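Local coordinates for protein pyroglutatmate porin OpdO (Pseudomonas aeruginosa, PDB 3SZV) that probably forms an outer membrane porin, a beta-barrel channel through which small carboxylate solutes pass, at residues 32-37 with 389-394; 213-218 with 247-252; 352-357 with 374-379. All blocks are in the same frame, centred on the assembly; numbering follows the deposited sequence.

Interaction 1 (32-37 with 389-394)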
loop_
_atom_site.group_PDB
_atom_site.type_symbol
_atom_site.label_atom_id
_atom_site.label_comp_id
_atom_site.label_asym_id
_atom_site.label_seq_id
_atom_site.Cartn_x
_atom_site.Cartn_y
_atom_site.Cartn_z
ATOM N N PHE A 32 9.609 -3.976 16.004
ATOM C CA PHE A 32 9.970 -2.930 15.059
ATOM C C PHE A 32 10.886 -1.905 15.714
ATOM O O PHE A 32 10.536 -1.316 16.738
ATOM C CB PHE A 32 8.698 -2.237 14.562
ATOM C CG PHE A 32 8.862 -1.514 13.254
ATOM C CD1 PHE A 32 8.297 -2.027 12.100
ATOM C CD2 PHE A 32 9.568 -0.326 13.177
ATOM C CE1 PHE A 32 8.433 -1.370 10.892
ATOM C CE2 PHE A 32 9.710 0.336 11.968
ATOM C CZ PHE A 32 9.141 -0.188 10.826
ATOM N N TYR A 33 12.051 -1.699 15.118
ATOM C CA TYR A 33 12.957 -0.657 15.566
ATOM C C TYR A 33 13.166 0.346 14.442
ATOM O O TYR A 33 13.343 -0.024 13.277
ATOM C CB TYR A 33 14.297 -1.232 16.013
ATOM C CG TYR A 33 15.290 -0.151 16.362
ATOM C CD1 TYR A 33 15.219 0.514 17.576
ATOM C CD2 TYR A 33 16.283 0.218 15.465
ATOM C CE1 TYR A 33 16.124 1.516 17.897
ATOM C CE2 TYR A 33 17.190 1.213 15.775
ATOM C CZ TYR A 33 17.105 1.856 16.990
ATOM O OH TYR A 33 18.009 2.849 17.298
ATOM N N PHE A 34 13.143 1.621 14.801
ATOM C CA PHE A 34 13.183 2.689 13.825
ATOM C C PHE A 34 14.135 3.766 14.325
ATOM O O PHE A 34 14.059 4.181 15.480
ATOM C CB PHE A 34 11.758 3.231 13.671
ATOM C CG PHE A 34 11.641 4.425 12.778
ATOM C CD1 PHE A 34 11.310 4.275 11.439
ATOM C CD2 PHE A 34 11.830 5.705 13.281
ATOM C CE1 PHE A 34 11.186 5.377 10.614
ATOM C CE2 PHE A 34 11.703 6.809 12.463
ATOM C CZ PHE A 34 11.382 6.645 11.127
ATOM N N ASN A 35 15.050 4.209 13.468
ATOM C CA ASN A 35 15.922 5.317 13.828
ATOM C C ASN A 35 16.013 6.308 12.682
ATOM O O ASN A 35 16.208 5.916 11.527
ATOM C CB ASN A 35 17.317 4.812 14.219
ATOM C CG ASN A 35 18.266 5.934 14.580
ATOM O OD1 ASN A 35 19.036 6.403 13.742
ATOM N ND2 ASN A 35 18.225 6.365 15.837
ATOM N N ARG A 36 15.841 7.588 13.002
ATOM C CA ARG A 36 16.054 8.654 12.037
ATOM C C ARG A 36 17.132 9.600 12.532
ATOM O O ARG A 36 17.041 10.144 13.635
ATOM C CB ARG A 36 14.764 9.434 11.776
ATOM C CG ARG A 36 13.855 8.788 10.758
ATOM C CD ARG A 36 12.900 9.798 10.135
ATOM N NE ARG A 36 12.174 9.214 9.012
ATOM C CZ ARG A 36 11.222 9.834 8.323
ATOM N NH1 ARG A 36 10.869 11.074 8.634
ATOM N NH2 ARG A 36 10.620 9.209 7.319
ATOM N N ASP A 37 18.155 9.787 11.711
ATOM C CA ASP A 37 19.248 10.687 12.032
ATOM C C ASP A 37 19.260 11.823 11.021
ATOM O O ASP A 37 19.467 11.601 9.833
ATOM C CB ASP A 37 20.572 9.921 11.988
ATOM C CG ASP A 37 21.773 10.809 12.246
ATOM O OD1 ASP A 37 21.607 11.863 12.891
ATOM O OD2 ASP A 37 22.885 10.450 11.806
ATOM N N GLU A 389 17.889 6.875 7.666
ATOM C CA GLU A 389 16.898 6.107 8.399
ATOM C C GLU A 389 17.256 4.634 8.365
ATOM O O GLU A 389 17.615 4.089 7.319
ATOM C CB GLU A 389 15.522 6.332 7.770
ATOM C CG GLU A 389 14.383 5.569 8.421
ATOM C CD GLU A 389 13.068 5.846 7.725
ATOM O OE1 GLU A 389 12.518 6.950 7.901
ATOM O OE2 GLU A 389 12.600 4.969 6.977
ATOM N N ASN A 390 17.159 3.990 9.518
ATOM C CA ASN A 390 17.282 2.545 9.575
ATOM C C ASN A 390 16.033 1.961 10.201
ATOM O O ASN A 390 15.521 2.496 11.184
ATOM C CB ASN A 390 18.526 2.135 10.363
ATOM C CG ASN A 390 19.804 2.391 9.595
ATOM O OD1 ASN A 390 20.243 1.557 8.803
ATOM N ND2 ASN A 390 20.415 3.552 9.826
ATOM N N ARG A 391 15.523 0.890 9.599
ATOM C CA ARG A 391 14.435 0.112 10.186
ATOM C C ARG A 391 14.915 -1.312 10.368
ATOM O O ARG A 391 15.610 -1.865 9.514
ATOM C CB ARG A 391 13.193 0.118 9.295
ATOM C CG ARG A 391 12.674 1.502 8.952
ATOM C CD ARG A 391 11.401 1.460 8.121
ATOM N NE ARG A 391 11.064 2.793 7.628
ATOM C CZ ARG A 391 9.854 3.172 7.225
ATOM N NH1 ARG A 391 8.837 2.321 7.258
ATOM N NH2 ARG A 391 9.662 4.412 6.792
ATOM N N LEU A 392 14.553 -1.906 11.497
ATOM C CA LEU A 392 14.816 -3.313 11.717
ATOM C C LEU A 392 13.497 -3.923 12.126
ATOM O O LEU A 392 12.897 -3.502 13.119
ATOM C CB LEU A 392 15.849 -3.523 12.821
ATOM C CG LEU A 392 16.293 -4.973 13.003
ATOM C CD1 LEU A 392 16.838 -5.521 11.688
ATOM C CD2 LEU A 392 17.330 -5.084 14.110
ATOM N N ILE A 393 13.026 -4.889 11.349
ATOM C CA ILE A 393 11.737 -5.507 11.614
ATOM C C ILE A 393 11.893 -7.010 11.776
ATOM O O ILE A 393 12.389 -7.698 10.882
ATOM C CB ILE A 393 10.730 -5.225 10.482
ATOM C CG1 ILE A 393 10.746 -3.741 10.099
ATOM C CG2 ILE A 393 9.325 -5.675 10.889
ATOM C CD1 ILE A 393 11.631 -3.419 8.907
ATOM N N LEU A 394 11.483 -7.508 12.937
ATOM C CA LEU A 394 11.399 -8.945 13.178
ATOM C C LEU A 394 9.931 -9.330 13.112
ATOM O O LEU A 394 9.076 -8.670 13.715
ATOM C CB LEU A 394 11.973 -9.301 14.546
ATOM C CG LEU A 394 13.491 -9.372 14.712
ATOM C CD1 LEU A 394 14.184 -8.159 14.121
ATOM C CD2 LEU A 394 13.841 -9.526 16.186
HETATM O O HOH W 1 19.600 6.162 10.922
#
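Antiparallel pairing of F32–R36 with E389–I393 closes the OprD-family beta-barrel, since strands 24-38 and 387-399 are the first and last of its wall. The short axes run 4.8 Å apart at 177°. Y33 with L392 and N35 with N390 are the hydrogen-bonded pairs: Y33 N reaches L392 O at 2.8 Å and N35 N reaches N390 O at 2.9 Å, each bond returned by the partner residue. The alternating pairs F32–I393, F34–R391 and R36–E389 are non-hydrogen-bonded and bring CA-H groups against carbonyl oxygens.

On the face of Y33 and N35, a water lies 2.9 Å from both N35 OD1 and N390 ND2, taking the N-H of N390; N390 OD1 is held by W374 and N376 of the next strand. Y33 and L392 pack through their CB atoms, and Y33 OH bonds D48.

F32, F34, R36, E389, R391 and I393 share the other face, which meets Q301 and I302 of a loop, probably the channel side. F32 and I393 lie side by side, F32 CE1 3.4 Å from I393 CG1. E389 is the hub of a salt-bridge network. Its extended chain, with CG anti to the backbone N (chi1 179°), carries the carboxylate between two arginines, one for each oxygen. R391 approaches side-on, NE and NH2 both donating to E389 OE2 from the same face of the carboxylate, NE at 2.7 Å from well above the plane; Q301 NE2 binds this oxygen too. The F34 ring crosses the carboxylate, its plane turned 50° from it, with CE1 3.4 Å from E389 OE1. With a cationic arginine at each oxygen, the carboxylate is probably kept ionised. R36 completes the network: its NE meets E389 OE1 at 2.5 Å, nearly along the C-O axis, with guanidinium and carboxylate almost coplanar, and NH2 adds a weak bond to the same oxygen.

Interaction 2 (213-218 with 247-252)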
loop_
_atom_site.group_PDB
_atom_site.type_symbol
_atom_site.label_atom_id
_atom_site.label_comp_id
_atom_site.label_asym_id
_atom_site.label_seq_id
_atom_site.Cartn_x
_atom_site.Cartn_y
_atom_site.Cartn_z
ATOM N N ARG A 213 -12.856 10.644 -5.577
ATOM C CA ARG A 213 -13.056 11.962 -5.006
ATOM C C ARG A 213 -12.820 11.894 -3.513
ATOM O O ARG A 213 -13.423 11.067 -2.815
ATOM C CB ARG A 213 -14.489 12.433 -5.274
ATOM C CG ARG A 213 -14.859 13.742 -4.590
ATOM C CD ARG A 213 -16.335 14.082 -4.760
ATOM N NE ARG A 213 -17.188 13.192 -3.975
ATOM C CZ ARG A 213 -18.509 13.296 -3.892
ATOM N NH1 ARG A 213 -19.148 14.265 -4.543
ATOM N NH2 ARG A 213 -19.194 12.429 -3.153
ATOM N N LEU A 214 -11.933 12.752 -3.023
ATOM C CA LEU A 214 -11.842 13.011 -1.594
ATOM C C LEU A 214 -12.695 14.262 -1.380
ATOM O O LEU A 214 -12.266 15.391 -1.688
ATOM C CB LEU A 214 -10.394 13.219 -1.177
ATOM C CG LEU A 214 -10.122 13.352 0.323
ATOM C CD1 LEU A 214 -10.611 12.108 1.077
ATOM C CD2 LEU A 214 -8.649 13.557 0.577
ATOM N N LYS A 215 -13.929 14.057 -0.929
ATOM C CA LYS A 215 -14.956 15.096 -0.921
ATOM C C LYS A 215 -14.480 16.361 -0.219
ATOM O O LYS A 215 -13.913 16.309 0.873
ATOM C CB LYS A 215 -16.240 14.563 -0.276
ATOM C CG LYS A 215 -17.434 15.500 -0.451
ATOM C CD LYS A 215 -18.703 14.928 0.188
ATOM C CE LYS A 215 -19.869 15.897 0.051
ATOM N NZ LYS A 215 -21.070 15.446 0.814
ATOM N N ASP A 216 -14.700 17.493 -0.892
ATOM C CA ASP A 216 -14.325 18.821 -0.399
ATOM C C ASP A 216 -12.826 19.103 -0.455
ATOM O O ASP A 216 -12.378 20.132 0.053
ATOM C CB ASP A 216 -14.867 19.064 1.012
ATOM C CG ASP A 216 -16.374 18.928 1.080
ATOM O OD1 ASP A 216 -17.073 19.614 0.301
ATOM O OD2 ASP A 216 -16.855 18.115 1.897
ATOM N N ILE A 217 -12.059 18.204 -1.067
ATOM C CA ILE A 217 -10.638 18.459 -1.292
ATOM C C ILE A 217 -10.264 18.286 -2.764
ATOM O O ILE A 217 -9.970 19.265 -3.440
ATOM C CB ILE A 217 -9.715 17.610 -0.398
ATOM C CG1 ILE A 217 -10.096 17.804 1.075
ATOM C CG2 ILE A 217 -8.260 18.025 -0.632
ATOM C CD1 ILE A 217 -9.240 16.972 2.040
ATOM N N TYR A 218 -10.320 17.061 -3.279
ATOM C CA TYR A 218 -9.901 16.846 -4.656
ATOM C C TYR A 218 -10.672 15.747 -5.389
ATOM O O TYR A 218 -11.298 14.877 -4.767
ATOM C CB TYR A 218 -8.388 16.576 -4.733
ATOM C CG TYR A 218 -7.937 15.213 -4.217
ATOM C CD1 TYR A 218 -8.131 14.057 -4.971
ATOM C CD2 TYR A 218 -7.314 15.079 -2.974
ATOM C CE1 TYR A 218 -7.711 12.802 -4.507
ATOM C CE2 TYR A 218 -6.900 13.827 -2.497
ATOM C CZ TYR A 218 -7.105 12.700 -3.265
ATOM O OH TYR A 218 -6.686 11.477 -2.782
ATOM N N SER A 247 -7.913 17.602 -9.702
ATOM C CA SER A 247 -8.375 18.976 -9.608
ATOM C C SER A 247 -9.107 19.123 -8.277
ATOM O O SER A 247 -9.260 18.140 -7.535
ATOM C CB SER A 247 -9.304 19.283 -10.778
ATOM O OG SER A 247 -10.488 18.521 -10.681
ATOM N N GLU A 248 -9.537 20.338 -7.955
ATOM C CA GLU A 248 -10.204 20.566 -6.677
ATOM C C GLU A 248 -11.626 19.991 -6.665
ATOM O O GLU A 248 -12.233 19.782 -7.720
ATOM C CB GLU A 248 -10.209 22.054 -6.313
ATOM C CG GLU A 248 -11.167 22.888 -7.141
ATOM C CD GLU A 248 -10.637 23.294 -8.512
ATOM O OE1 GLU A 248 -9.505 22.934 -8.885
ATOM O OE2 GLU A 248 -11.391 23.982 -9.230
ATOM N N ASP A 249 -12.133 19.720 -5.463
ATOM C CA ASP A 249 -13.523 19.333 -5.292
ATOM C C ASP A 249 -14.242 20.283 -4.352
ATOM O O ASP A 249 -13.656 20.800 -3.402
ATOM C CB ASP A 249 -13.646 17.911 -4.724
ATOM C CG ASP A 249 -15.090 17.449 -4.672
ATOM O OD1 ASP A 249 -15.687 17.279 -5.760
ATOM O OD2 ASP A 249 -15.662 17.271 -3.563
ATOM N N GLY A 250 -15.527 20.496 -4.615
ATOM C CA GLY A 250 -16.339 21.333 -3.754
ATOM C C GLY A 250 -15.777 22.739 -3.650
ATOM O O GLY A 250 -15.436 23.355 -4.657
ATOM N N GLY A 251 -15.651 23.234 -2.426
ATOM C CA GLY A 251 -15.227 24.606 -2.219
ATOM C C GLY A 251 -13.733 24.743 -1.992
ATOM O O GLY A 251 -13.254 25.822 -1.654
ATOM N N PHE A 252 -12.990 23.655 -2.176
ATOM C CA PHE A 252 -11.553 23.701 -1.946
ATOM C C PHE A 252 -10.890 24.658 -2.931
ATOM O O PHE A 252 -11.370 24.853 -4.048
ATOM C CB PHE A 252 -10.929 22.305 -2.064
ATOM C CG PHE A 252 -9.597 22.185 -1.384
ATOM C CD1 PHE A 252 -9.519 22.161 -0.002
ATOM C CD2 PHE A 252 -8.426 22.112 -2.116
ATOM C CE1 PHE A 252 -8.287 22.062 0.642
ATOM C CE2 PHE A 252 -7.193 22.019 -1.483
ATOM C CZ PHE A 252 -7.129 21.988 -0.100
HETATM O O HOH W 2 -18.141 16.246 -6.318
HETATM O O HOH W 3 -16.321 22.156 -0.088
#
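D216 and D249 join two neighbouring turns at one rim of the barrel, probably the extracellular one: the tight 205-214/218-230 hairpin, whose classic beta bulge sets I217 and Y218 opposite L214, and the loop leaving strand 236-248. Two hydrogen bonds link them directly. D216 N donates almost straight (169°) to the anti lone pair of D249 OD2 at 2.8 Å, and D249 N reaches I217 O at 3.0 Å from well above the carbonyl plane. Waters add two bridges, one between R213 NH1 and D249 OD1, the other between D216 OD1 and G251 N.

Apolar contact centres on F252, the last residue of the type II' turn that starts at D249. I217 CG2 stands over the middle of its ring, 4.1 Å from the centroid, as a CH-pi contact. Separately, F252 CB packs closely against a backbone carbonyl, 3.4 Å from D216 O.

Charge enters through D249. With CG anti to the backbone N (chi1 -174°), its carboxylate reaches across to the hairpin, where the aliphatic R213 CD lies 3.4 Å from D249 OD1. The guanidinium of R213 is turned so that no N-H points at D249 OD2; the salt bridge of D249 OD1 is with R219. One buried aspartate thus ties the hairpin together through the D216 N-H, R219 of strand 218-230 and a water to R213, an environment likely to stabilise its ionised form.

Interaction 3 (352-357 with 374-379)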
loop_
_atom_site.group_PDB
_atom_site.type_symbol
_atom_site.label_atom_id
_atom_site.label_comp_id
_atom_site.label_asym_id
_atom_site.label_seq_id
_atom_site.Cartn_x
_atom_site.Cartn_y
_atom_site.Cartn_z
ATOM N N TRP A 352 17.843 13.302 -3.813
ATOM C CA TRP A 352 18.007 11.896 -4.149
ATOM C C TRP A 352 17.802 11.040 -2.917
ATOM O O TRP A 352 17.940 11.515 -1.780
ATOM C CB TRP A 352 19.367 11.619 -4.810
ATOM C CG TRP A 352 20.586 11.913 -3.979
ATOM C CD1 TRP A 352 21.351 13.049 -4.025
ATOM C CD2 TRP A 352 21.216 11.054 -3.015
ATOM N NE1 TRP A 352 22.399 12.956 -3.146
ATOM C CE2 TRP A 352 22.342 11.741 -2.515
ATOM C CE3 TRP A 352 20.936 9.772 -2.526
ATOM C CZ2 TRP A 352 23.186 11.193 -1.548
ATOM C CZ3 TRP A 352 21.778 9.232 -1.564
ATOM C CH2 TRP A 352 22.892 9.940 -1.090
ATOM N N GLU A 353 17.446 9.784 -3.151
ATOM C CA GLU A 353 17.248 8.834 -2.066
ATOM C C GLU A 353 17.779 7.472 -2.477
ATOM O O GLU A 353 17.531 7.012 -3.590
ATOM C CB GLU A 353 15.763 8.740 -1.695
ATOM C CG GLU A 353 15.481 7.702 -0.609
ATOM C CD GLU A 353 14.025 7.664 -0.154
ATOM O OE1 GLU A 353 13.273 8.640 -0.405
ATOM O OE2 GLU A 353 13.624 6.640 0.449
ATOM N N ARG A 354 18.532 6.854 -1.578
ATOM C CA ARG A 354 18.976 5.484 -1.761
ATOM C C ARG A 354 18.335 4.612 -0.692
ATOM O O ARG A 354 18.240 5.014 0.462
ATOM C CB ARG A 354 20.499 5.386 -1.639
ATOM C CG ARG A 354 20.993 3.965 -1.790
ATOM C CD ARG A 354 22.316 3.714 -1.072
ATOM N NE ARG A 354 22.380 4.257 0.289
ATOM C CZ ARG A 354 21.695 3.802 1.340
ATOM N NH1 ARG A 354 20.835 2.791 1.225
ATOM N NH2 ARG A 354 21.862 4.379 2.525
ATOM N N ASN A 355 17.900 3.415 -1.076
ATOM C CA ASN A 355 17.378 2.436 -0.123
ATOM C C ASN A 355 18.098 1.119 -0.305
ATOM O O ASN A 355 18.407 0.733 -1.435
ATOM C CB ASN A 355 15.905 2.095 -0.381
ATOM C CG ASN A 355 14.948 3.268 -0.245
ATOM O OD1 ASN A 355 13.790 3.136 -0.646
ATOM N ND2 ASN A 355 15.383 4.395 0.327
ATOM N N THR A 356 18.346 0.412 0.792
ATOM C CA THR A 356 18.865 -0.953 0.717
ATOM C C THR A 356 18.126 -1.811 1.722
ATOM O O THR A 356 18.031 -1.447 2.893
ATOM C CB THR A 356 20.366 -1.008 1.030
ATOM O OG1 THR A 356 21.068 -0.187 0.094
ATOM C CG2 THR A 356 20.884 -2.456 0.942
ATOM N N ASP A 357 17.589 -2.943 1.260
ATOM C CA ASP A 357 16.881 -3.880 2.125
ATOM C C ASP A 357 17.630 -5.201 2.141
ATOM O O ASP A 357 17.920 -5.760 1.087
ATOM C CB ASP A 357 15.471 -4.160 1.599
ATOM C CG ASP A 357 14.500 -3.014 1.831
ATOM O OD1 ASP A 357 14.912 -1.964 2.357
ATOM O OD2 ASP A 357 13.316 -3.180 1.463
ATOM N N TRP A 374 16.186 -5.623 7.423
ATOM C CA TRP A 374 16.836 -4.346 7.680
ATOM C C TRP A 374 16.643 -3.447 6.462
ATOM O O TRP A 374 16.996 -3.810 5.342
ATOM C CB TRP A 374 18.330 -4.564 7.983
ATOM C CG TRP A 374 19.165 -3.312 7.982
ATOM C CD1 TRP A 374 18.893 -2.133 8.619
ATOM C CD2 TRP A 374 20.424 -3.125 7.319
ATOM N NE1 TRP A 374 19.898 -1.224 8.386
ATOM C CE2 TRP A 374 20.849 -1.807 7.590
ATOM C CE3 TRP A 374 21.229 -3.943 6.519
ATOM C CZ2 TRP A 374 22.045 -1.288 7.090
ATOM C CZ3 TRP A 374 22.414 -3.427 6.022
ATOM C CH2 TRP A 374 22.811 -2.110 6.309
ATOM N N ARG A 375 16.056 -2.273 6.681
ATOM C CA ARG A 375 15.817 -1.315 5.608
ATOM C C ARG A 375 16.576 -0.032 5.911
ATOM O O ARG A 375 16.305 0.641 6.906
ATOM C CB ARG A 375 14.321 -1.009 5.474
ATOM C CG ARG A 375 13.449 -2.261 5.363
ATOM C CD ARG A 375 11.985 -1.906 5.092
ATOM N NE ARG A 375 11.848 -1.210 3.819
ATOM C CZ ARG A 375 10.930 -0.283 3.551
ATOM N NH1 ARG A 375 10.041 0.083 4.471
ATOM N NH2 ARG A 375 10.913 0.303 2.356
ATOM N N ASN A 376 17.532 0.307 5.055
ATOM C CA ASN A 376 18.366 1.468 5.280
ATOM C C ASN A 376 18.118 2.483 4.171
ATOM O O ASN A 376 18.071 2.125 2.995
ATOM C CB ASN A 376 19.832 1.015 5.315
ATOM C CG ASN A 376 20.813 2.163 5.249
ATOM O OD1 ASN A 376 21.489 2.350 4.237
ATOM N ND2 ASN A 376 20.907 2.935 6.326
ATOM N N ALA A 377 17.919 3.742 4.542
ATOM C CA ALA A 377 17.669 4.785 3.557
ATOM C C ALA A 377 18.478 6.034 3.858
ATOM O O ALA A 377 18.737 6.365 5.022
ATOM C CB ALA A 377 16.198 5.128 3.508
ATOM N N THR A 378 18.854 6.724 2.791
ATOM C CA THR A 378 19.551 8.002 2.886
ATOM C C THR A 378 18.850 8.959 1.940
ATOM O O THR A 378 18.627 8.611 0.780
ATOM C CB THR A 378 21.010 7.846 2.412
ATOM O OG1 THR A 378 21.683 6.919 3.268
ATOM C CG2 THR A 378 21.752 9.188 2.452
ATOM N N VAL A 379 18.516 10.159 2.418
ATOM C CA VAL A 379 17.906 11.171 1.571
ATOM C C VAL A 379 18.745 12.435 1.651
ATOM O O VAL A 379 19.108 12.856 2.749
ATOM C CB VAL A 379 16.477 11.533 2.057
ATOM C CG1 VAL A 379 15.927 12.715 1.266
ATOM C CG2 VAL A 379 15.538 10.325 1.965
HETATM O O HOH W 4 22.836 0.603 2.191
HETATM O O HOH W 5 13.608 0.286 1.362
#
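R354 with T378 and T356 with N376 are the hydrogen-bonded pairs of an antiparallel ladder whose short axes lie 4.7 Å apart at 170°, R354 N reaching T378 O at 2.9 Å and N376 N reaching T356 O at 2.8 Å. Over these pairs the R354 side chain folds back across strand 371-381. Its bend at chi3 (45°) brings N376 OD1 to the edge of the guanidinium, the amide and guanidinium planes only 10° apart, and NH2 sits 2.7 Å from both N376 OD1 and T378 OG1; both bonds are bent and weak. A water joins T356 OG1 to N376 OD1. Beside them W352 CH2 rests 3.8 Å from T378 CG2.

On the opposite face N355 ND2 donates to E353 OE2 within its amide plane at 2.9 Å and, from above the carbonyl, to R354 O, while touching A377 CB at 3.4 Å. E353 CG packs on V379 CG2. D357 and R375 lie side by side in a long salt bridge, D357 OD2 to R375 NE at 3.4 Å; the bonds from NE to both carboxylate oxygens are weak, and the two flat groups stand almost perpendicular. A water joins D357 OD1 to R375 NH2.

The E353 carboxylate also takes the backbone N-H groups of I302 and G303 in the loop on this face. Strand 329-343 flanks the hairpin, S333 binding T356 OG1 and R334 binding N355 OD1; strand 387-399 borders its other side, with D388 at T378 OG1.

Overall arrangement
Interactions 1 and 3 are adjoining parts of one barrel wall, their centres 11 Å apart: strand 371-381 pairs with 387-399, and R391 N lies 2.8 Å from R375 O, as does E389 O from A377 N, both probable hydrogen bonds. The loop carrying Q301 and I302 touches both, and the clustered R36, R391, R375 and R334 on that side are consistent with the basic lining of carboxylate channels in this family. Interaction 2 stands apart at the rim, its centre 36 Å from interaction 1 and 34 Å from interaction 3, with nearest atoms about 20 Å away in each case. A bound detergent molecule, C8E, lies about 4 Å from the R213 side chain there.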